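Local atomic coordinates of glycerophosphodiester phosphodiesterase (Parabacteroides distasonis, PDB entry 3NO3), a protein that belongs to the glycerophosphoryl diester phosphodiesterase family and is built as a TIM barrel that carries a bound magnesium ion. Residues Gln87-Ala92 and Val121-Arg126; Leu104-His107 and Arg112-Asp115; Glu154-Asn159 and Gly196-Val201; Val181-Pro186 and Pro207-Glu212. All coordinates share one frame; numbering follows the deposited sequence.

All four contacts belong to one TIM barrel but differ in depth and chemistry. Contact 1 is buried and wholly apolar, joining two helices of the outer layer. Contact 2 also uses helix 110-126, at its first turns, and there an asparagine amide holds the loop after strand 99-104. Contact 3, partly buried, reaches between two barrel strands that are not direct neighbours, and water carries its polar links. Contact 4 lies at the surface, where two helices meet through an amide and a carboxylate. Contacts 1 and 4 sit on opposite sides of the chain's centre, their centres about 34 Å apart, whereas contacts 3 and 4 touch through Val201 and Leu182.

Contact 1: Gln87-Ala92 and Val121-Arg126; sequences QYLKRA and VQMVKR
Leu89 reaches from helix 85-94 to Met123 and Val124 on helix 110-126, and the whole contact between the two segments is apolar. A single methyl group does the touching on the first side: Leu89 CD1 lies 3.8 Å from Met123 CG and 4.1 Å from Val124 CG2. Leu89 has its CG beside the backbone N (chi1 -61°) with CD1 continuing the extended chain, which carries that methyl toward helix 110-126. Its two partners sit next to each other in sequence and receive it differently. Met123, a selenomethionine, offers its CG methylene; the chain then folds at its second and third torsions, and its SE ends up 5.0 Å from Leu89 CD1, so the methylene rather than the selenium makes the contact. Val124 presents one branch, CG2, with its side chain roughly perpendicular to that of Leu89. The backbones come nearest at Leu89 and Val124, whose CA atoms are 7.6 Å apart.

A salt bridge joins the same two helices as well, from Arg126 NH2 to OE2 of Glu86, the residue before Gln87. On another face of helix 85-94, Arg91 pairs with Glu28, and Tyr88 packs against helix 24-32.

Beneath the pair lies the barrel wall. Leu89 and Ala92 rest on Leu100 of strand 99-104, and Val124 on Phe102 of the same strand, while Val124 also reaches Thr133 and Tyr135 of strand 133-137. The contact thus closes the outer helical layer over strand 99-104.

Contact 2: Leu104-His107 and Arg112-Asp115; sequences LKSH and RNRD
The loop that carries the chain from the C-terminal end of strand 99-104 into helix 110-126 is tied back to that helix by His107 and Asn113. The carboxamide of Asn113 meets both backbone polar groups of His107. Its OD1 accepts the N-H of His107 at 2.8 Å in a nearly straight bond (162°), the donor standing 30° out of the carbonyl plane. Its other end is looser: Asn113 ND2 gives a weak, bent bond to His107 O at 3.0 Å. The same ND2 also donates to Thr109 O, so both ends of the amide are engaged, which is consistent with the orientation modelled. Asn113 keeps CG beside its backbone N (chi1 -76°), which swings the amide off the helix toward the loop.

In a TIM barrel the active site lies at this end of the strands; here the magnesium is bound by Glu39, Asp41 and Glu103, the last directly before Leu104. The side chain of Lys105 is about 6 Å from the ion, its NZ bonded to His54 O.

The imidazole of His107 stands almost perpendicular to the Asn113 amide, with OD1 close to its edge. Its ND1 donates weakly to Lys105 O at 2.8 Å, bracing the loop from within, and its NE2 is bonded to Leu44 N. Arg112 adds aliphatic packing, its CG 3.8 Å from His107 CB, while its guanidinium reaches Asn48 OD1. Leu104 CD2 lies 4.1 Å from Asn113 O, and the leucine side chain also touches Ala116, Ala117 and Ser120 of helix 110-126.

Contact 3: Glu154-Asn159 and Gly196-Val201; sequences EVSYLN and GMTSNV
Thr198 meets Glu154 and Ser156 through two waters on the inner side of a TIM barrel. Strands 155-157 and 198-202 are not paired directly, because strand 174-178 runs between them and hydrogen-bonds to both. The distance shows: even the nearest CA atoms, those of Ser156 and Thr198, are 8.3 Å apart. Ser156 points inward while its neighbours Val155 and Tyr157 pack outward on helix 140-149.

Thr198 buries the most surface and is the shared partner. Its OG1 sits between the backbone N and the carbonyl carbon (chi1 64°) and lies 4.4 Å from both Glu154 OE1 and Ser156 OG, too far for a direct bond to either.

Glu154, just before Val155, is bent at chi2 (-63°), which helps bring the carboxylate round toward Thr198. A water donates to Glu154 OE1 at 2.7 Å and bonds Thr198 OG1 at 2.6 Å. Glu154 OE1 has a second partner in Thr173 OG1, just before strand 174-178, so the carboxylate links the N-terminal ends of the three strands, to Thr173 directly and to Thr198 through water. This is the end away from the loops that carry the metal site in this fold.

Ser156 is served by the second water, with a longer reach: 3.3 Å to Ser156 OG but 2.8 Å to Thr198 OG1. The Ser156 side chain also lies against Asp176 of the intervening strand, which Asn200 touches as well. At Thr198 OG1 the two waters diverge, the directions to them opening an angle of about 103°.

Contact 4: Val181-Pro186 and Pro207-Glu212; sequences VLQSHP and PKLMEE
Gln183 and Glu212 reach for each other from two helices, their side chains running at about a right angle where they meet. Both are extended beyond CG, but they leave their helices differently: Gln183 has CG beside the backbone N (chi1 -68°), whereas that of Glu212 stands opposite its own N. Gln183 NE2 donates to Glu212 OE2 at 2.8 Å, and the bond is almost straight (170°). The acceptor lies nearly in the plane of the Gln183 amide, where the amide hydrogens also lie, while the donor meets OE2 on its syn side, somewhat out of the carboxylate plane. The two flat groups are turned 32° against each other. Glu212 was modelled in two conformers, so this bond describes one of them. Leu209, one turn earlier than Glu212, comes in crosswise, its CD1 3.4 Å from Gln183 NE2.

Strands 174-178 and 198-202 are neighbours in the barrel, and the contact joins at the surface the helices that follow them, 179-184 and 207-216, with helix 188-194 lying between these two in sequence. Leu182 turns inward onto Val201 of strand 198-202, and Met210 packs on helix 226-236.

Contact 1: Gln87-Ala92 and Val121-Arg126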
loop_
_atom_site.group_PDB
_atom_site.type_symbol
_atom_site.label_atom_id
_atom_site.label_comp_id
_atom_site.label_asym_id
_atom_site.label_seq_id
_atom_site.Cartn_x
_atom_site.Cartn_y
_atom_site.Cartn_z
ATOM N N GLN A 87 -3.846 -6.265 -15.059
ATOM C CA GLN A 87 -3.956 -4.954 -15.758
ATOM C C GLN A 87 -3.218 -3.840 -15.026
ATOM O O GLN A 87 -2.564 -2.949 -15.647
ATOM C CB GLN A 87 -5.422 -4.547 -15.904
ATOM C CG GLN A 87 -6.175 -5.367 -16.972
ATOM C CD GLN A 87 -7.663 -5.376 -16.806
ATOM O OE1 GLN A 87 -8.232 -4.674 -15.951
ATOM N NE2 GLN A 87 -8.324 -6.145 -17.656
ATOM N N TYR A 88 -3.330 -3.846 -13.706
ATOM C CA TYR A 88 -2.712 -2.805 -12.857
ATOM C C TYR A 88 -1.217 -2.877 -13.007
ATOM O O TYR A 88 -0.556 -1.844 -13.229
ATOM C CB TYR A 88 -3.141 -2.939 -11.371
ATOM C CG TYR A 88 -3.431 -1.613 -10.693
ATOM C CD1 TYR A 88 -4.598 -0.925 -10.973
ATOM C CD2 TYR A 88 -2.543 -1.048 -9.782
ATOM C CE1 TYR A 88 -4.898 0.305 -10.370
ATOM C CE2 TYR A 88 -2.848 0.177 -9.163
ATOM C CZ TYR A 88 -4.022 0.835 -9.458
ATOM O OH TYR A 88 -4.280 2.072 -8.882
ATOM N N LEU A 89 -0.686 -4.104 -12.960
ATOM C CA LEU A 89 0.733 -4.342 -13.122
ATOM C C LEU A 89 1.249 -4.122 -14.539
ATOM O O LEU A 89 2.373 -3.648 -14.687
ATOM C CB LEU A 89 1.094 -5.760 -12.632
ATOM C CG LEU A 89 0.767 -5.940 -11.134
ATOM C CD1 LEU A 89 1.191 -7.329 -10.703
ATOM C CD2 LEU A 89 1.361 -4.847 -10.212
ATOM N N LYS A 90 0.457 -4.425 -15.568
ATOM C CA LYS A 90 0.876 -4.160 -16.937
ATOM C C LYS A 90 1.091 -2.645 -17.103
ATOM O O LYS A 90 2.070 -2.200 -17.722
ATOM C CB LYS A 90 -0.164 -4.708 -17.930
ATOM C CG LYS A 90 0.106 -4.479 -19.433
ATOM C CD LYS A 90 -0.871 -5.299 -20.315
ATOM C CE LYS A 90 -0.818 -4.949 -21.812
ATOM N NZ LYS A 90 -1.161 -3.514 -22.108
ATOM N N ARG A 91 0.188 -1.843 -16.541
ATOM C CA ARG A 91 0.333 -0.373 -16.628
ATOM C C ARG A 91 1.532 0.118 -15.793
ATOM O O ARG A 91 2.335 0.916 -16.269
ATOM C CB ARG A 91 -0.971 0.328 -16.180
ATOM C CG ARG A 91 -0.996 1.879 -16.390
ATOM C CD ARG A 91 -1.040 2.255 -17.833
ATOM N NE ARG A 91 -0.760 3.663 -18.088
ATOM C CZ ARG A 91 0.447 4.202 -18.307
ATOM N NH1 ARG A 91 1.582 3.500 -18.253
ATOM N NH2 ARG A 91 0.526 5.505 -18.564
ATOM N N ALA A 92 1.666 -0.418 -14.584
ATOM C CA ALA A 92 2.759 -0.054 -13.668
ATOM C C ALA A 92 4.123 -0.368 -14.228
ATOM O O ALA A 92 5.074 0.412 -14.014
ATOM C CB ALA A 92 2.572 -0.722 -12.319
ATOM N N VAL A 121 2.431 -13.085 -5.113
ATOM C CA VAL A 121 3.859 -13.168 -5.398
ATOM C C VAL A 121 4.138 -13.752 -6.792
ATOM O O VAL A 121 4.952 -13.194 -7.518
ATOM C CB VAL A 121 4.593 -14.033 -4.321
ATOM C CG1 VAL A 121 6.044 -14.432 -4.784
ATOM C CG2 VAL A 121 4.556 -13.252 -2.980
ATOM N N GLN A 122 3.366 -14.757 -7.191
ATOM C CA GLN A 122 3.458 -15.350 -8.524
ATOM C C GLN A 122 3.120 -14.358 -9.657
ATOM O O GLN A 122 3.827 -14.305 -10.670
ATOM C CB GLN A 122 2.586 -16.615 -8.602
ATOM C CG GLN A 122 3.204 -17.779 -7.777
ATOM C CD GLN A 122 2.349 -18.997 -7.698
ATOM O OE1 GLN A 122 1.199 -19.006 -8.132
ATOM N NE2 GLN A 122 2.914 -20.068 -7.140
HETATM N N MSE A 123 2.081 -13.574 -9.470
HETATM C CA MSE A 123 1.700 -12.562 -10.444
HETATM C C MSE A 123 2.755 -11.460 -10.557
HETATM O O MSE A 123 3.155 -11.101 -11.682
HETATM C CB MSE A 123 0.371 -11.952 -10.092
HETATM C CG MSE A 123 -0.133 -10.859 -11.093
HETATM SE SE MSE A 123 -0.437 -11.532 -12.865
HETATM C CE MSE A 123 -2.085 -12.473 -12.451
ATOM N N VAL A 124 3.215 -10.948 -9.410
ATOM C CA VAL A 124 4.263 -9.914 -9.361
ATOM C C VAL A 124 5.520 -10.413 -10.054
ATOM O O VAL A 124 6.117 -9.682 -10.865
ATOM C CB VAL A 124 4.512 -9.422 -7.915
ATOM C CG1 VAL A 124 5.755 -8.497 -7.832
ATOM C CG2 VAL A 124 3.247 -8.653 -7.424
ATOM N N LYS A 125 5.858 -11.676 -9.803
ATOM C CA LYS A 125 7.013 -12.289 -10.443
ATOM C C LYS A 125 6.862 -12.373 -11.952
ATOM O O LYS A 125 7.777 -11.962 -12.699
ATOM C CB LYS A 125 7.249 -13.705 -9.901
ATOM C CG LYS A 125 8.480 -14.384 -10.411
ATOM C CD LYS A 125 8.607 -15.820 -9.880
ATOM C CE LYS A 125 9.702 -16.573 -10.585
ATOM N NZ LYS A 125 9.768 -17.992 -10.169
ATOM N N ARG A 126 5.750 -12.938 -12.426
ATOM C CA ARG A 126 5.589 -13.061 -13.901
ATOM C C ARG A 126 5.452 -11.720 -14.611
ATOM O O ARG A 126 5.802 -11.634 -15.796
ATOM C CB ARG A 126 4.511 -14.094 -14.310
ATOM C CG ARG A 126 3.126 -13.669 -14.489
ATOM C CD ARG A 126 2.297 -14.748 -15.228
ATOM N NE ARG A 126 0.918 -14.314 -15.374
ATOM C CZ ARG A 126 0.471 -13.421 -16.247
ATOM N NH1 ARG A 126 1.271 -12.808 -17.094
ATOM N NH2 ARG A 126 -0.812 -13.109 -16.233
#

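Contact 2: Leu104-His107 and Arg112-Asp115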
loop_
_atom_site.group_PDB
_atom_site.type_symbol
_atom_site.label_atom_id
_atom_site.label_comp_id
_atom_site.label_asym_id
_atom_site.label_seq_id
_atom_site.Cartn_x
_atom_site.Cartn_y
_atom_site.Cartn_z
ATOM N N LEU A 104 -2.345 -6.364 0.394
ATOM C CA LEU A 104 -3.238 -7.539 0.278
ATOM C C LEU A 104 -4.312 -7.405 1.371
ATOM O O LEU A 104 -3.998 -7.356 2.579
ATOM C CB LEU A 104 -2.509 -8.871 0.415
ATOM C CG LEU A 104 -3.293 -10.133 0.086
ATOM C CD1 LEU A 104 -3.825 -10.123 -1.417
ATOM C CD2 LEU A 104 -2.430 -11.405 0.419
ATOM N N LYS A 105 -5.565 -7.367 0.948
ATOM C CA LYS A 105 -6.712 -7.335 1.877
ATOM C C LYS A 105 -6.808 -8.630 2.646
ATOM O O LYS A 105 -6.311 -9.674 2.194
ATOM C CB LYS A 105 -7.992 -7.109 1.106
ATOM C CG LYS A 105 -8.066 -5.748 0.382
ATOM C CD LYS A 105 -8.197 -4.547 1.335
ATOM C CE LYS A 105 -9.470 -4.569 2.223
ATOM N NZ LYS A 105 -9.766 -3.178 2.708
ATOM N N SER A 106 -7.419 -8.566 3.815
ATOM C CA SER A 106 -7.607 -9.733 4.658
ATOM C C SER A 106 -8.644 -10.707 4.053
ATOM O O SER A 106 -9.769 -10.283 3.683
ATOM C CB SER A 106 -8.084 -9.301 6.048
ATOM O OG SER A 106 -8.083 -10.396 6.945
ATOM N N HIS A 107 -8.269 -11.994 3.995
ATOM C CA HIS A 107 -9.096 -13.085 3.511
ATOM C C HIS A 107 -9.651 -13.865 4.664
ATOM O O HIS A 107 -9.373 -13.543 5.833
ATOM C CB HIS A 107 -8.325 -13.923 2.459
ATOM C CG HIS A 107 -8.111 -13.166 1.196
ATOM N ND1 HIS A 107 -7.318 -12.047 1.155
ATOM C CD2 HIS A 107 -8.661 -13.295 -0.027
ATOM C CE1 HIS A 107 -7.384 -11.519 -0.058
ATOM N NE2 HIS A 107 -8.198 -12.253 -0.792
ATOM N N ARG A 112 -6.491 -19.277 3.449
ATOM C CA ARG A 112 -6.869 -18.438 2.293
ATOM C C ARG A 112 -5.990 -17.214 2.142
ATOM O O ARG A 112 -5.610 -16.844 0.994
ATOM C CB ARG A 112 -8.358 -18.065 2.334
ATOM C CG ARG A 112 -8.916 -17.447 1.083
ATOM C CD ARG A 112 -8.776 -18.353 -0.149
ATOM N NE ARG A 112 -9.541 -17.814 -1.257
ATOM C CZ ARG A 112 -9.512 -18.331 -2.471
ATOM N NH1 ARG A 112 -8.803 -19.435 -2.723
ATOM N NH2 ARG A 112 -10.243 -17.781 -3.407
ATOM N N ASN A 113 -5.618 -16.599 3.264
ATOM C CA ASN A 113 -4.620 -15.534 3.233
ATOM C C ASN A 113 -3.301 -15.992 2.662
ATOM O O ASN A 113 -2.715 -15.245 1.852
ATOM C CB ASN A 113 -4.419 -14.893 4.595
ATOM C CG ASN A 113 -5.552 -13.952 4.937
ATOM O OD1 ASN A 113 -5.608 -12.873 4.373
ATOM N ND2 ASN A 113 -6.468 -14.361 5.821
ATOM N N ARG A 114 -2.860 -17.206 3.019
ATOM C CA ARG A 114 -1.631 -17.756 2.423
ATOM C C ARG A 114 -1.721 -17.976 0.939
ATOM O O ARG A 114 -0.772 -17.651 0.185
ATOM C CB ARG A 114 -1.205 -19.049 3.086
ATOM C CG ARG A 114 -0.703 -18.792 4.481
ATOM C CD ARG A 114 0.037 -20.012 5.086
ATOM N NE ARG A 114 -0.873 -20.798 5.904
ATOM C CZ ARG A 114 -1.197 -20.571 7.189
ATOM N NH1 ARG A 114 -0.700 -19.541 7.899
ATOM N NH2 ARG A 114 -2.060 -21.387 7.769
ATOM N N ASP A 115 -2.857 -18.527 0.513
ATOM C CA ASP A 115 -3.118 -18.700 -0.911
ATOM C C ASP A 115 -3.135 -17.374 -1.689
ATOM O O ASP A 115 -2.510 -17.300 -2.740
ATOM C CB ASP A 115 -4.386 -19.469 -1.172
ATOM C CG ASP A 115 -4.318 -20.930 -0.707
ATOM O OD1 ASP A 115 -3.256 -21.557 -0.647
ATOM O OD2 ASP A 115 -5.392 -21.435 -0.384
#

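Contact 3: Glu154-Asn159 and Gly196-Val201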
loop_
_atom_site.group_PDB
_atom_site.type_symbol
_atom_site.label_atom_id
_atom_site.label_comp_id
_atom_site.label_asym_id
_atom_site.label_seq_id
_atom_site.Cartn_x
_atom_site.Cartn_y
_atom_site.Cartn_z
ATOM N N GLU A 154 10.288 -6.000 0.715
ATOM C CA GLU A 154 9.777 -5.194 1.807
ATOM C C GLU A 154 8.390 -5.734 2.192
ATOM O O GLU A 154 7.553 -5.983 1.313
ATOM C CB GLU A 154 9.694 -3.746 1.387
ATOM C CG GLU A 154 11.042 -3.071 1.023
ATOM C CD GLU A 154 11.956 -3.018 2.218
ATOM O OE1 GLU A 154 11.551 -2.500 3.273
ATOM O OE2 GLU A 154 13.040 -3.586 2.135
ATOM N N VAL A 155 8.182 -5.969 3.495
ATOM C CA VAL A 155 6.916 -6.361 4.076
ATOM C C VAL A 155 6.646 -5.527 5.365
ATOM O O VAL A 155 7.463 -5.577 6.309
ATOM C CB VAL A 155 6.844 -7.843 4.424
ATOM C CG1 VAL A 155 5.448 -8.170 4.887
ATOM C CG2 VAL A 155 7.260 -8.748 3.227
ATOM N N SER A 156 5.532 -4.775 5.409
ATOM C CA SER A 156 5.164 -3.985 6.584
ATOM C C SER A 156 3.799 -4.378 7.139
ATOM O O SER A 156 2.882 -4.704 6.380
ATOM C CB SER A 156 5.207 -2.497 6.311
ATOM O OG SER A 156 6.450 -2.143 5.815
ATOM N N TYR A 157 3.663 -4.326 8.462
ATOM C CA TYR A 157 2.407 -4.664 9.102
ATOM C C TYR A 157 1.552 -3.418 9.217
ATOM O O TYR A 157 2.078 -2.354 9.574
ATOM C CB TYR A 157 2.685 -5.186 10.485
ATOM C CG TYR A 157 1.563 -5.825 11.237
ATOM C CD1 TYR A 157 0.726 -6.792 10.647
ATOM C CD2 TYR A 157 1.405 -5.583 12.578
ATOM C CE1 TYR A 157 -0.247 -7.412 11.359
ATOM C CE2 TYR A 157 0.444 -6.233 13.319
ATOM C CZ TYR A 157 -0.363 -7.161 12.715
ATOM O OH TYR A 157 -1.325 -7.760 13.460
ATOM N N LEU A 158 0.233 -3.547 8.984
ATOM C CA LEU A 158 -0.696 -2.417 9.099
ATOM C C LEU A 158 -1.444 -2.277 10.426
ATOM O O LEU A 158 -1.958 -1.217 10.710
ATOM C CB LEU A 158 -1.732 -2.444 7.958
ATOM C CG LEU A 158 -1.254 -1.981 6.585
ATOM C CD1 LEU A 158 -2.290 -2.474 5.536
ATOM C CD2 LEU A 158 -1.082 -0.449 6.509
ATOM N N ASN A 159 -1.527 -3.327 11.236
ATOM C CA ASN A 159 -2.624 -3.375 12.243
ATOM C C ASN A 159 -2.369 -2.621 13.548
ATOM O O ASN A 159 -3.326 -2.329 14.298
ATOM C CB ASN A 159 -2.984 -4.825 12.533
ATOM C CG ASN A 159 -4.328 -4.963 13.182
ATOM O OD1 ASN A 159 -5.297 -4.523 12.619
ATOM N ND2 ASN A 159 -4.387 -5.530 14.407
ATOM N N GLY A 196 16.909 -0.885 11.781
ATOM C CA GLY A 196 17.080 -1.028 10.343
ATOM C C GLY A 196 15.787 -1.306 9.565
ATOM O O GLY A 196 15.834 -1.939 8.512
HETATM N N MSE A 197 14.655 -0.827 10.085
HETATM C CA MSE A 197 13.336 -0.995 9.473
HETATM C C MSE A 197 12.846 0.367 9.029
HETATM O O MSE A 197 13.325 1.361 9.511
HETATM C CB MSE A 197 12.287 -1.505 10.475
HETATM C CG MSE A 197 12.791 -2.343 11.566
HETATM SE SE MSE A 197 11.387 -2.900 12.735
HETATM C CE MSE A 197 10.621 -4.150 11.443
ATOM N N THR A 198 11.850 0.380 8.161
ATOM C CA THR A 198 11.137 1.616 7.775
ATOM C C THR A 198 9.851 1.890 8.601
ATOM O O THR A 198 9.207 0.966 9.132
ATOM C CB THR A 198 10.820 1.662 6.289
ATOM O OG1 THR A 198 9.908 0.605 5.944
ATOM C CG2 THR A 198 12.119 1.561 5.516
ATOM N N SER A 199 9.508 3.170 8.705
ATOM C CA SER A 199 8.269 3.597 9.352
ATOM C C SER A 199 7.406 4.290 8.294
ATOM O O SER A 199 7.912 5.112 7.540
ATOM C CB SER A 199 8.576 4.527 10.520
ATOM O OG SER A 199 9.349 5.618 10.117
ATOM N N ASN A 200 6.132 3.933 8.232
ATOM C CA ASN A 200 5.145 4.524 7.287
ATOM C C ASN A 200 3.915 4.850 8.143
ATOM O O ASN A 200 3.664 4.165 9.159
ATOM C CB ASN A 200 4.882 3.511 6.171
ATOM C CG ASN A 200 3.983 4.012 5.022
ATOM O OD1 ASN A 200 3.439 5.134 5.000
ATOM N ND2 ASN A 200 3.848 3.130 4.033
ATOM N N VAL A 201 3.216 5.944 7.798
ATOM C CA VAL A 201 2.054 6.366 8.559
ATOM C C VAL A 201 0.880 6.647 7.606
ATOM O O VAL A 201 1.086 7.201 6.536
ATOM C CB VAL A 201 2.375 7.589 9.469
ATOM C CG1 VAL A 201 2.802 8.850 8.653
ATOM C CG2 VAL A 201 1.204 7.880 10.402
HETATM O O HOH W 1 9.900 -0.327 3.501
HETATM O O HOH W 2 7.210 0.954 6.478
#

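Contact 4: Val181-Pro186 and Pro207-Glu212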
loop_
_atom_site.group_PDB
_atom_site.type_symbol
_atom_site.label_atom_id
_atom_site.label_comp_id
_atom_site.label_asym_id
_atom_site.label_seq_id
_atom_site.Cartn_x
_atom_site.Cartn_y
_atom_site.Cartn_z
ATOM N N VAL A 181 -1.643 5.595 16.491
ATOM C CA VAL A 181 -0.733 4.619 17.086
ATOM C C VAL A 181 0.651 5.253 17.306
ATOM O O VAL A 181 1.235 5.090 18.385
ATOM C CB VAL A 181 -0.613 3.328 16.236
ATOM C CG1 VAL A 181 0.421 2.380 16.825
ATOM C CG2 VAL A 181 -2.002 2.612 16.115
ATOM N N LEU A 182 1.144 5.989 16.315
ATOM C CA LEU A 182 2.463 6.612 16.417
ATOM C C LEU A 182 2.458 7.777 17.382
ATOM O O LEU A 182 3.446 7.975 18.093
ATOM C CB LEU A 182 3.016 7.000 15.038
ATOM C CG LEU A 182 3.205 5.815 14.085
ATOM C CD1 LEU A 182 3.762 6.277 12.792
ATOM C CD2 LEU A 182 4.092 4.692 14.686
ATOM N N GLN A 183 1.341 8.501 17.466
ATOM C CA GLN A 183 1.157 9.500 18.550
ATOM C C GLN A 183 1.130 8.865 19.935
ATOM O O GLN A 183 1.768 9.381 20.850
ATOM C CB GLN A 183 -0.114 10.303 18.352
ATOM C CG GLN A 183 -0.065 11.224 17.141
ATOM C CD GLN A 183 -1.410 11.889 16.833
ATOM O OE1 GLN A 183 -2.465 11.302 17.039
ATOM N NE2 GLN A 183 -1.361 13.126 16.341
ATOM N N SER A 184 0.409 7.757 20.083
ATOM C CA SER A 184 0.375 6.988 21.345
ATOM C C SER A 184 1.683 6.302 21.735
ATOM O O SER A 184 1.891 6.075 22.912
ATOM C CB SER A 184 -0.695 5.900 21.289
ATOM O OG SER A 184 -1.969 6.491 21.180
ATOM N N HIS A 185 2.505 5.925 20.754
ATOM C CA HIS A 185 3.811 5.273 20.960
ATOM C C HIS A 185 4.876 6.119 20.254
ATOM O O HIS A 185 5.393 5.714 19.186
ATOM C CB HIS A 185 3.811 3.846 20.407
ATOM C CG HIS A 185 2.886 2.920 21.128
ATOM N ND1 HIS A 185 1.578 2.720 20.732
ATOM C CD2 HIS A 185 3.072 2.160 22.235
ATOM C CE1 HIS A 185 1.005 1.858 21.559
ATOM N NE2 HIS A 185 1.885 1.514 22.485
ATOM N N PRO A 186 5.204 7.315 20.841
ATOM C CA PRO A 186 6.073 8.278 20.135
ATOM C C PRO A 186 7.535 7.853 19.926
ATOM O O PRO A 186 8.193 8.504 19.128
ATOM C CB PRO A 186 5.986 9.563 20.999
ATOM C CG PRO A 186 5.612 9.061 22.370
ATOM C CD PRO A 186 4.769 7.833 22.158
ATOM N N PRO A 207 -2.471 19.306 7.131
ATOM C CA PRO A 207 -1.082 19.844 7.096
ATOM C C PRO A 207 -0.289 19.907 8.403
ATOM O O PRO A 207 0.926 19.700 8.362
ATOM C CB PRO A 207 -1.272 21.266 6.551
ATOM C CG PRO A 207 -2.372 21.072 5.579
ATOM C CD PRO A 207 -3.349 20.142 6.293
ATOM N N LYS A 208 -0.945 20.171 9.532
ATOM C CA LYS A 208 -0.272 20.212 10.853
ATOM C C LYS A 208 0.235 18.799 11.229
ATOM O O LYS A 208 1.372 18.622 11.692
ATOM C CB LYS A 208 -1.226 20.771 11.935
ATOM C CG LYS A 208 -0.569 21.118 13.269
ATOM N N LEU A 209 -0.600 17.805 10.966
ATOM C CA LEU A 209 -0.239 16.390 11.160
ATOM C C LEU A 209 0.901 15.899 10.234
ATOM O O LEU A 209 1.822 15.195 10.702
ATOM C CB LEU A 209 -1.494 15.503 11.053
ATOM C CG LEU A 209 -1.411 14.031 11.513
ATOM C CD1 LEU A 209 -1.010 13.868 13.026
ATOM C CD2 LEU A 209 -2.732 13.339 11.215
HETATM N N MSE A 210 0.864 16.263 8.945
HETATM C CA MSE A 210 2.001 15.978 8.022
HETATM C C MSE A 210 3.330 16.502 8.607
HETATM O O MSE A 210 4.323 15.772 8.705
HETATM C CB MSE A 210 1.781 16.605 6.634
HETATM C CG MSE A 210 0.650 15.945 5.781
HETATM SE SE MSE A 210 0.423 17.000 4.193
HETATM C CE MSE A 210 -1.081 16.038 3.354
ATOM N N GLU A 211 3.312 17.762 9.037
ATOM C CA GLU A 211 4.478 18.367 9.703
ATOM C C GLU A 211 4.914 17.626 10.942
ATOM O O GLU A 211 6.101 17.376 11.075
ATOM C CB GLU A 211 4.266 19.859 10.022
ATOM C CG GLU A 211 4.070 20.668 8.757
ATOM C CD GLU A 211 4.931 21.906 8.678
ATOM O OE1 GLU A 211 6.173 21.789 8.444
ATOM O OE2 GLU A 211 4.333 22.996 8.828
ATOM N N GLU A 212 3.955 17.245 11.789
ATOM C CA GLU A 212 4.206 16.430 13.005
ATOM C C GLU A 212 4.913 15.114 12.668
ATOM O O GLU A 212 5.910 14.745 13.294
ATOM C CB GLU A 212 2.889 16.135 13.760
ATOM C CG GLU A 212 3.003 15.486 15.169
ATOM C CD GLU A 212 1.650 15.394 15.859
ATOM O OE1 GLU A 212 1.008 16.441 16.056
ATOM O OE2 GLU A 212 1.214 14.301 16.215
#